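5-formaminoimidazole-4-carboxamide-1-(Beta)-D-ribofuranosyl 5'-monophosphate synthetase (Thermococcus kodakarensis, PDB 2PBZ) binds ATP and is probably a magnesium- or manganese-dependent, carbon-nitrogen bond-forming ligase of purine (IMP) biosynthesis. Local coordinates at residues 171-176 with 252-257; 190-195 with 212-217. All coordinates share one frame; numbering follows the deposited sequence.

How the contacts relate
Contacts 1 and 2 belong to one antiparallel sheet, in which strands 170-178 and 183-194 are neighbours; a probable hydrogen bond from D190 N to Y172 O (2.9 Å) joins them, their centres about 12 Å apart. Contact 1 pairs the central strand 170-178 with 249-255, and contact 2 pairs 183-194 with the outermost strand within the chain, 211-216. Both are buried and both reach the ATP site, contact 1 through Y172 and contact 2 through L194. Contact 1 is mainly aliphatic and aromatic; contact 2, farther from the chain centre, carries carboxylates and guanidinium groups. Both touch the second subunit, and contact 2 the third as well. The Y172 ring also meets R192 in a cation-pi contact.

Contact 1: 171-176 with 252-257; sequences LYVHFF and LHFAYD. With ATP (adenosine-5'-triphosphate), chain D.
L171, Y172 and V173 pair with F254, H253 and L252 in the antiparallel sheet of the ATP-grasp-like domain, the strand directions 154° apart. Four backbone hydrogen bonds set the register. L171 and F254 form one hydrogen-bonded pair, with F254 N to L171 O at 2.9 Å the shortest of the four, and V173 and L252 form the next; Y172 and H253 make the non-hydrogen-bonded pair between them.

Apolar contacts fill the face bearing L171, V173, L252 and F254. The CD1 methyl of L252 reaches CE1 of F175 at 3.6 Å, V173 CG2 comes to the edge of the F254 ring, and L171 CD1 lies 4.1 Å from Y256 CB. V212 of the second subunit packs on L171 and Y256.

On the other face the contact is aromatic. Y172 turns its ring edge to the imidazole face of H253, an edge-to-face pair with planes at 59°; the closest atoms are Y172 CD2 and H253 CD2, 3.5 Å apart. H253 NE2 is hydrogen-bonded to D270. With an alanine in place of H253, D270 would probably lose this partner and the Y172 ring one of the groups it packs against, becoming freer to turn. That ring belongs to the ATP site: with CG beside the backbone N (chi1 -57°), it extends along the sheet, and Y172 OH donates to ATP O1A over 3.3 Å.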
ATOM      1  N   LEU A 171       8.136  -7.280   9.616  1.00 50.73           N
ATOM      2  CA  LEU A 171       6.695  -7.214   9.727  1.00 49.25           C
ATOM      3  C   LEU A 171       6.210  -6.809  11.099  1.00 46.81           C
ATOM      4  O   LEU A 171       6.689  -7.290  12.117  1.00 46.18           O
ATOM      5  CB  LEU A 171       6.126  -8.577   9.352  1.00 50.84           C
ATOM      6  CG  LEU A 171       6.594  -9.032   7.966  1.00 50.90           C
ATOM      7  CD1 LEU A 171       6.335 -10.531   7.814  1.00 51.53           C
ATOM      8  CD2 LEU A 171       5.878  -8.226   6.879  1.00 50.74           C
ATOM      9  N   TYR A 172       5.230  -5.925  11.106  1.00 45.05           N
ATOM     10  CA  TYR A 172       4.672  -5.431  12.344  1.00 44.09           C
ATOM     11  C   TYR A 172       3.205  -5.839  12.411  1.00 44.78           C
ATOM     12  O   TYR A 172       2.347  -5.259  11.750  1.00 45.11           O
ATOM     13  CB  TYR A 172       4.870  -3.910  12.408  1.00 42.13           C
ATOM     14  CG  TYR A 172       6.326  -3.533  12.283  1.00 41.13           C
ATOM     15  CD1 TYR A 172       6.989  -3.656  11.063  1.00 41.40           C
ATOM     16  CD2 TYR A 172       7.074  -3.171  13.401  1.00 40.46           C
ATOM     17  CE1 TYR A 172       8.370  -3.444  10.961  1.00 40.05           C
ATOM     18  CE2 TYR A 172       8.460  -2.949  13.309  1.00 40.56           C
ATOM     19  CZ  TYR A 172       9.104  -3.095  12.087  1.00 40.26           C
ATOM     20  OH  TYR A 172      10.471  -2.928  11.997  1.00 39.45           O
ATOM     21  N   VAL A 173       2.932  -6.861  13.214  1.00 44.21           N
ATOM     22  CA  VAL A 173       1.587  -7.386  13.347  1.00 43.40           C
ATOM     23  C   VAL A 173       0.785  -6.658  14.400  1.00 43.22           C
ATOM     24  O   VAL A 173       1.203  -6.527  15.538  1.00 44.63           O
ATOM     25  CB  VAL A 173       1.621  -8.885  13.685  1.00 42.19           C
ATOM     26  CG1 VAL A 173       0.234  -9.503  13.466  1.00 41.22           C
ATOM     27  CG2 VAL A 173       2.669  -9.575  12.820  1.00 41.95           C
ATOM     28  N   HIS A 174      -0.388  -6.201  14.012  1.00 42.00           N
ATOM     29  CA  HIS A 174      -1.259  -5.464  14.906  1.00 42.03           C
ATOM     30  C   HIS A 174      -2.386  -6.340  15.454  1.00 41.02           C
ATOM     31  O   HIS A 174      -3.067  -7.044  14.699  1.00 40.57           O
ATOM     32  CB  HIS A 174      -1.834  -4.266  14.145  1.00 43.76           C
ATOM     33  CG  HIS A 174      -0.785  -3.429  13.481  1.00 46.68           C
ATOM     34  ND1 HIS A 174       0.069  -2.610  14.189  1.00 46.95           N
ATOM     35  CD2 HIS A 174      -0.404  -3.338  12.184  1.00 47.58           C
ATOM     36  CE1 HIS A 174       0.933  -2.055  13.358  1.00 47.41           C
ATOM     37  NE2 HIS A 174       0.670  -2.481  12.136  1.00 48.42           N
ATOM     38  N   PHE A 175      -2.582  -6.285  16.768  1.00 39.34           N
ATOM     39  CA  PHE A 175      -3.632  -7.067  17.428  1.00 38.98           C
ATOM     40  C   PHE A 175      -4.523  -6.202  18.295  1.00 40.06           C
ATOM     41  O   PHE A 175      -4.153  -5.100  18.704  1.00 39.68           O
ATOM     42  CB  PHE A 175      -3.048  -8.136  18.353  1.00 37.74           C
ATOM     43  CG  PHE A 175      -2.318  -9.233  17.656  1.00 36.82           C
ATOM     44  CD1 PHE A 175      -0.929  -9.261  17.641  1.00 35.56           C
ATOM     45  CD2 PHE A 175      -3.022 -10.287  17.068  1.00 37.19           C
ATOM     46  CE1 PHE A 175      -0.240 -10.324  17.062  1.00 35.04           C
ATOM     47  CE2 PHE A 175      -2.348 -11.360  16.482  1.00 36.40           C
ATOM     48  CZ  PHE A 175      -0.954 -11.380  16.481  1.00 36.55           C
ATOM     49  N   PHE A 176      -5.697  -6.727  18.595  1.00 41.08           N
ATOM     50  CA  PHE A 176      -6.616  -6.021  19.466  1.00 41.42           C
ATOM     51  C   PHE A 176      -7.357  -7.060  20.271  1.00 41.42           C
ATOM     52  O   PHE A 176      -8.250  -7.715  19.750  1.00 40.80           O
ATOM     53  CB  PHE A 176      -7.621  -5.190  18.665  1.00 40.45           C
ATOM     54  CG  PHE A 176      -8.491  -4.306  19.520  1.00 41.53           C
ATOM     55  CD1 PHE A 176      -8.162  -2.963  19.717  1.00 41.65           C
ATOM     56  CD2 PHE A 176      -9.636  -4.811  20.133  1.00 40.50           C
ATOM     57  CE1 PHE A 176      -8.960  -2.134  20.506  1.00 42.26           C
ATOM     58  CE2 PHE A 176     -10.450  -3.993  20.930  1.00 41.51           C
ATOM     59  CZ  PHE A 176     -10.109  -2.650  21.116  1.00 42.40           C
ATOM     60  N   LEU A 252       3.291  -7.141  17.816  1.00 40.49           N
ATOM     61  CA  LEU A 252       4.479  -7.961  17.926  1.00 40.34           C
ATOM     62  C   LEU A 252       5.324  -7.601  16.708  1.00 40.07           C
ATOM     63  O   LEU A 252       4.811  -7.482  15.599  1.00 39.93           O
ATOM     64  CB  LEU A 252       4.094  -9.439  17.911  1.00 41.25           C
ATOM     65  CG  LEU A 252       3.121  -9.841  19.022  1.00 40.66           C
ATOM     66  CD1 LEU A 252       2.715 -11.288  18.873  1.00 40.44           C
ATOM     67  CD2 LEU A 252       3.783  -9.604  20.364  1.00 40.97           C
ATOM     68  N   HIS A 253       6.610  -7.379  16.920  1.00 39.43           N
ATOM     69  CA  HIS A 253       7.500  -7.020  15.827  1.00 40.53           C
ATOM     70  C   HIS A 253       8.373  -8.216  15.439  1.00 41.62           C
ATOM     71  O   HIS A 253       8.976  -8.863  16.290  1.00 41.91           O
ATOM     72  CB  HIS A 253       8.350  -5.806  16.237  1.00 40.22           C
ATOM     73  CG  HIS A 253       7.535  -4.606  16.617  1.00 40.32           C
ATOM     74  ND1 HIS A 253       8.088  -3.455  17.136  1.00 39.67           N
ATOM     75  CD2 HIS A 253       6.200  -4.380  16.545  1.00 39.76           C
ATOM     76  CE1 HIS A 253       7.132  -2.572  17.367  1.00 40.38           C
ATOM     77  NE2 HIS A 253       5.977  -3.111  17.018  1.00 40.31           N
ATOM     78  N   PHE A 254       8.436  -8.513  14.148  1.00 42.09           N
ATOM     79  CA  PHE A 254       9.209  -9.660  13.697  1.00 44.55           C
ATOM     80  C   PHE A 254      10.154  -9.416  12.558  1.00 44.92           C
ATOM     81  O   PHE A 254      10.021  -8.467  11.800  1.00 46.34           O
ATOM     82  CB  PHE A 254       8.298 -10.800  13.237  1.00 45.98           C
ATOM     83  CG  PHE A 254       7.512 -11.440  14.327  1.00 47.03           C
ATOM     84  CD1 PHE A 254       6.191 -11.054  14.577  1.00 46.12           C
ATOM     85  CD2 PHE A 254       8.071 -12.472  15.078  1.00 46.04           C
ATOM     86  CE1 PHE A 254       5.439 -11.705  15.563  1.00 46.14           C
ATOM     87  CE2 PHE A 254       7.329 -13.127  16.061  1.00 45.49           C
ATOM     88  CZ  PHE A 254       6.016 -12.748  16.302  1.00 45.13           C
ATOM     89  N   ALA A 255      11.086 -10.343  12.427  1.00 44.90           N
ATOM     90  CA  ALA A 255      12.066 -10.335  11.363  1.00 47.40           C
ATOM     91  C   ALA A 255      11.761 -11.655  10.672  1.00 49.51           C
ATOM     92  O   ALA A 255      11.867 -12.714  11.295  1.00 50.80           O
ATOM     93  CB  ALA A 255      13.468 -10.353  11.936  1.00 46.51           C
ATOM     94  N   TYR A 256      11.347 -11.615   9.410  1.00 51.11           N
ATOM     95  CA  TYR A 256      11.055 -12.867   8.731  1.00 52.97           C
ATOM     96  C   TYR A 256      12.271 -13.362   7.945  1.00 54.70           C
ATOM     97  O   TYR A 256      12.657 -12.786   6.923  1.00 55.73           O
ATOM     98  CB  TYR A 256       9.840 -12.726   7.818  1.00 52.02           C
ATOM     99  CG  TYR A 256       9.299 -14.064   7.391  1.00 52.40           C
ATOM    100  CD1 TYR A 256       8.846 -14.982   8.333  1.00 52.36           C
ATOM    101  CD2 TYR A 256       9.281 -14.434   6.056  1.00 52.44           C
ATOM    102  CE1 TYR A 256       8.390 -16.244   7.958  1.00 52.09           C
ATOM    103  CE2 TYR A 256       8.825 -15.702   5.665  1.00 53.10           C
ATOM    104  CZ  TYR A 256       8.381 -16.605   6.628  1.00 52.28           C
ATOM    105  OH  TYR A 256       7.940 -17.859   6.260  1.00 50.55           O
ATOM    106  N   ASP A 257      12.864 -14.432   8.468  1.00 56.45           N
ATOM    107  CA  ASP A 257      14.062 -15.103   7.930  1.00 57.05           C
ATOM    108  C   ASP A 257      13.490 -16.122   6.979  1.00 56.59           C
ATOM    109  O   ASP A 257      14.064 -16.473   5.965  1.00 56.28           O
ATOM    110  CB  ASP A 257      14.741 -15.885   9.069  1.00 58.03           C
ATOM    111  CG  ASP A 257      16.218 -15.613   9.190  1.00 58.81           C
ATOM    112  OD1 ASP A 257      16.855 -16.279  10.041  1.00 59.13           O
ATOM    113  OD2 ASP A 257      16.737 -14.744   8.459  1.00 59.83           O
TER
HETATM  114  PG  ATP D 400      12.498   2.383  19.146  1.00 92.29           P
HETATM  115  O1G ATP D 400      12.730   1.345  20.236  1.00 92.23           O
HETATM  116  O2G ATP D 400      13.235   3.796  19.600  1.00 89.97           O
HETATM  117  O3G ATP D 400      10.891   2.645  18.942  1.00 90.78           O
HETATM  118  PB  ATP D 400      12.430   0.449  17.254  1.00 80.79           P
HETATM  119  O1B ATP D 400      12.654  -0.602  18.275  1.00 81.49           O
HETATM  120  O2B ATP D 400      10.838   0.679  17.022  1.00 80.94           O
HETATM  121  O3B ATP D 400      13.135   1.848  17.734  1.00 86.40           O
HETATM  122  PA  ATP D 400      12.686  -1.304  15.074  1.00 74.18           P
HETATM  123  O1A ATP D 400      11.244  -1.314  14.739  1.00 74.88           O
HETATM  124  O2A ATP D 400      13.062  -2.592  15.958  1.00 74.00           O
HETATM  125  O3A ATP D 400      13.156   0.080  15.857  1.00 78.08           O
HETATM  126  O5' ATP D 400      13.592  -1.229  13.745  1.00 71.76           O
HETATM  127  C5' ATP D 400      13.304  -2.264  12.854  1.00 70.05           C
HETATM  128  C4' ATP D 400      14.215  -1.987  11.665  1.00 67.80           C
HETATM  129  O4' ATP D 400      15.632  -2.017  12.039  1.00 65.41           O
HETATM  130  C3' ATP D 400      13.998  -2.980  10.524  1.00 66.49           C
HETATM  131  O3' ATP D 400      13.560  -2.285   9.385  1.00 67.23           O
HETATM  132  C2' ATP D 400      15.326  -3.663  10.288  1.00 66.05           C
HETATM  133  O2' ATP D 400      15.794  -3.388   8.954  1.00 65.55           O
HETATM  134  C1' ATP D 400      16.285  -3.120  11.364  1.00 65.07           C
HETATM  135  N9  ATP D 400      16.583  -4.234  12.293  1.00 64.36           N
HETATM  136  C8  ATP D 400      16.039  -4.457  13.543  1.00 63.82           C
HETATM  137  N7  ATP D 400      16.533  -5.528  14.070  1.00 64.27           N
HETATM  138  C5  ATP D 400      17.421  -6.080  13.200  1.00 65.37           C
HETATM  139  C6  ATP D 400      18.272  -7.229  13.212  1.00 66.01           C
HETATM  140  N6  ATP D 400      18.273  -8.078  14.324  1.00 66.30           N
HETATM  141  N1  ATP D 400      19.066  -7.478  12.113  1.00 66.34           N
HETATM  142  C2  ATP D 400      19.072  -6.667  11.037  1.00 64.76           C
HETATM  143  N3  ATP D 400      18.290  -5.576  10.999  1.00 64.13           N
HETATM  144  C4  ATP D 400      17.474  -5.250  12.046  1.00 64.67           C

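Contact 2: 190-195 with 212-217; sequences DERVLI and VGNRAI
A classic beta bulge belongs to this antiparallel pairing of strands 183-194 and 211-216: V212 and G213 both face V193. The evidence is in the carbonyl of V193, which accepts a short bond from V212 N (2.7 Å) and a weak one from G213 N (3.4 Å), while V193 N donates to G213 O at 2.9 Å. E191 and R215 form the next hydrogen-bonded pair, its shorter bond from R215 N to E191 O at 2.8 Å. Next to the bulge, I195 CG2 meets V212 CG2, the two side chains crossing at about a right angle. L194, at the end of strand 183-194, touches ATP.

On the face bearing E191, V193 and R215, the extended arginine chain crosses the valine. V193 CG2 sits over one face of the R215 guanidinium, 3.5 Å from NH1 and offset toward the rim. It is placed there by a first torsion of -180°, with CG1 anti to the backbone N and CG2 anti to the carbonyl carbon. E191 OE1 is 4.5 Å from R215 NH1 and well out of the guanidinium plane. Each charge instead has its salt bridge in another chain: E191 with R215 of the second subunit, R215 with E191 of the third.

On the opposite face, near N214, R192 grips D190 side-on: NE and NH2 both donate to OD2, which lies in the guanidinium plane, with NE at 2.9 Å. D270 forms a further salt bridge with R192 NH2. These two carboxylates balance the R192 charge and would probably fix its plane beside the Y172 ring. G213 and N214 pair antiparallel with a strand of the third subunit, continuing the sheet across the interface, consistent with the buried charges of E191 and R215 being balanced between subunits of the three-chain assembly.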
ATOM      1  N   ASP A 190       1.883  -4.350   9.075  1.00 41.39           N
ATOM      2  CA  ASP A 190       2.544  -3.173   8.609  1.00 41.62           C
ATOM      3  C   ASP A 190       3.978  -3.465   8.200  1.00 42.41           C
ATOM      4  O   ASP A 190       4.559  -4.470   8.579  1.00 41.98           O
ATOM      5  CB  ASP A 190       2.504  -2.150   9.749  1.00 43.03           C
ATOM      6  CG  ASP A 190       3.276  -0.908   9.442  1.00 45.52           C
ATOM      7  OD1 ASP A 190       2.850  -0.173   8.517  1.00 47.51           O
ATOM      8  OD2 ASP A 190       4.310  -0.673  10.116  1.00 44.49           O
ATOM      9  N   GLU A 191       4.528  -2.559   7.408  1.00 44.47           N
ATOM     10  CA  GLU A 191       5.906  -2.618   6.946  1.00 45.86           C
ATOM     11  C   GLU A 191       6.407  -1.177   7.052  1.00 44.62           C
ATOM     12  O   GLU A 191       5.772  -0.274   6.513  1.00 43.91           O
ATOM     13  CB  GLU A 191       5.943  -3.098   5.502  1.00 48.82           C
ATOM     14  CG  GLU A 191       7.312  -3.069   4.872  1.00 53.22           C
ATOM     15  CD  GLU A 191       7.381  -3.932   3.623  1.00 54.54           C
ATOM     16  OE1 GLU A 191       6.562  -3.713   2.691  1.00 54.26           O
ATOM     17  OE2 GLU A 191       8.262  -4.828   3.597  1.00 55.96           O
ATOM     18  N   ARG A 192       7.515  -0.957   7.758  1.00 43.38           N
ATOM     19  CA  ARG A 192       8.052   0.391   7.941  1.00 43.57           C
ATOM     20  C   ARG A 192       8.753   0.978   6.711  1.00 44.75           C
ATOM     21  O   ARG A 192       9.368   0.258   5.909  1.00 46.74           O
ATOM     22  CB  ARG A 192       9.063   0.424   9.102  1.00 42.41           C
ATOM     23  CG  ARG A 192       8.626  -0.232  10.400  1.00 41.90           C
ATOM     24  CD  ARG A 192       7.844   0.695  11.307  1.00 42.32           C
ATOM     25  NE  ARG A 192       6.564   0.112  11.687  1.00 42.73           N
ATOM     26  CZ  ARG A 192       6.196  -0.151  12.934  1.00 42.03           C
ATOM     27  NH1 ARG A 192       7.018   0.112  13.944  1.00 40.74           N
ATOM     28  NH2 ARG A 192       4.999  -0.667  13.160  1.00 39.85           N
ATOM     29  N   VAL A 193       8.635   2.294   6.560  1.00 45.01           N
ATOM     30  CA  VAL A 193       9.316   3.014   5.493  1.00 46.33           C
ATOM     31  C   VAL A 193      10.440   3.718   6.246  1.00 47.57           C
ATOM     32  O   VAL A 193      10.203   4.642   7.013  1.00 46.17           O
ATOM     33  CB  VAL A 193       8.414   4.059   4.774  1.00 45.24           C
ATOM     34  CG1 VAL A 193       9.217   4.758   3.660  1.00 45.75           C
ATOM     35  CG2 VAL A 193       7.212   3.378   4.170  1.00 44.66           C
ATOM     36  N   LEU A 194      11.659   3.233   6.047  1.00 50.47           N
ATOM     37  CA  LEU A 194      12.841   3.772   6.709  1.00 52.14           C
ATOM     38  C   LEU A 194      13.640   4.672   5.797  1.00 53.87           C
ATOM     39  O   LEU A 194      13.455   4.647   4.575  1.00 54.97           O
ATOM     40  CB  LEU A 194      13.729   2.619   7.191  1.00 51.77           C
ATOM     41  CG  LEU A 194      13.418   2.015   8.566  1.00 50.91           C
ATOM     42  CD1 LEU A 194      11.928   1.817   8.743  1.00 49.20           C
ATOM     43  CD2 LEU A 194      14.168   0.702   8.699  1.00 49.79           C
ATOM     44  N   ILE A 195      14.528   5.472   6.380  1.00 55.97           N
ATOM     45  CA  ILE A 195      15.316   6.352   5.552  1.00 59.10           C
ATOM     46  C   ILE A 195      16.400   5.483   4.963  1.00 60.10           C
ATOM     47  O   ILE A 195      17.122   5.882   4.055  1.00 59.74           O
ATOM     48  CB  ILE A 195      15.861   7.555   6.357  1.00 60.01           C
ATOM     49  CG1 ILE A 195      17.084   7.208   7.176  1.00 60.93           C
ATOM     50  CG2 ILE A 195      14.795   8.024   7.317  1.00 60.18           C
ATOM     51  CD1 ILE A 195      17.431   8.334   8.147  1.00 62.45           C
ATOM     52  N   VAL A 212       9.875   6.787   8.643  1.00 46.10           N
ATOM     53  CA  VAL A 212       9.344   7.984   8.027  1.00 44.20           C
ATOM     54  C   VAL A 212       7.837   7.762   7.865  1.00 44.22           C
ATOM     55  O   VAL A 212       7.042   8.691   7.973  1.00 45.47           O
ATOM     56  CB  VAL A 212       9.987   8.202   6.637  1.00 42.71           C
ATOM     57  CG1 VAL A 212       9.710   9.607   6.146  1.00 41.67           C
ATOM     58  CG2 VAL A 212      11.469   7.928   6.713  1.00 41.36           C
ATOM     59  N   GLY A 213       7.463   6.512   7.605  1.00 44.06           N
ATOM     60  CA  GLY A 213       6.066   6.162   7.403  1.00 42.10           C
ATOM     61  C   GLY A 213       5.798   4.670   7.498  1.00 41.81           C
ATOM     62  O   GLY A 213       6.637   3.900   7.966  1.00 39.76           O
ATOM     63  N   ASN A 214       4.624   4.260   7.037  1.00 41.43           N
ATOM     64  CA  ASN A 214       4.234   2.869   7.104  1.00 41.95           C
ATOM     65  C   ASN A 214       3.476   2.435   5.852  1.00 43.34           C
ATOM     66  O   ASN A 214       2.697   3.205   5.301  1.00 42.94           O
ATOM     67  CB  ASN A 214       3.344   2.656   8.335  1.00 42.63           C
ATOM     68  CG  ASN A 214       3.998   3.130   9.627  1.00 42.53           C
ATOM     69  OD1 ASN A 214       4.709   2.380  10.293  1.00 43.40           O
ATOM     70  ND2 ASN A 214       3.764   4.386   9.978  1.00 40.42           N
ATOM     71  N   ARG A 215       3.708   1.194   5.418  1.00 44.32           N
ATOM     72  CA  ARG A 215       3.030   0.618   4.252  1.00 44.83           C
ATOM     73  C   ARG A 215       2.153  -0.556   4.691  1.00 44.56           C
ATOM     74  O   ARG A 215       2.636  -1.475   5.360  1.00 43.63           O
ATOM     75  CB  ARG A 215       4.020   0.048   3.220  1.00 46.28           C
ATOM     76  CG  ARG A 215       5.014   0.995   2.591  1.00 48.54           C
ATOM     77  CD  ARG A 215       5.754   0.259   1.479  1.00 52.16           C
ATOM     78  NE  ARG A 215       6.909   0.984   0.946  1.00 53.96           N
ATOM     79  CZ  ARG A 215       8.104   1.048   1.532  1.00 54.93           C
ATOM     80  NH1 ARG A 215       8.320   0.428   2.692  1.00 55.40           N
ATOM     81  NH2 ARG A 215       9.097   1.728   0.947  1.00 54.70           N
ATOM     82  N   ALA A 216       0.882  -0.545   4.310  1.00 44.26           N
ATOM     83  CA  ALA A 216       0.009  -1.661   4.649  1.00 44.85           C
ATOM     84  C   ALA A 216       0.409  -2.808   3.720  1.00 46.02           C
ATOM     85  O   ALA A 216       0.601  -2.603   2.517  1.00 45.80           O
ATOM     86  CB  ALA A 216      -1.456  -1.290   4.426  1.00 45.40           C
ATOM     87  N   ILE A 217       0.547  -4.009   4.274  1.00 46.77           N
ATOM     88  CA  ILE A 217       0.935  -5.171   3.484  1.00 47.20           C
ATOM     89  C   ILE A 217       0.031  -6.375   3.723  1.00 46.97           C
ATOM     90  O   ILE A 217      -0.282  -6.709   4.863  1.00 48.21           O
ATOM     91  CB  ILE A 217       2.420  -5.566   3.776  1.00 47.03           C
ATOM     92  CG1 ILE A 217       2.656  -7.037   3.448  1.00 48.32           C
ATOM     93  CG2 ILE A 217       2.765  -5.311   5.224  1.00 46.45           C
ATOM     94  CD1 ILE A 217       4.068  -7.496   3.734  1.00 48.09           C
TER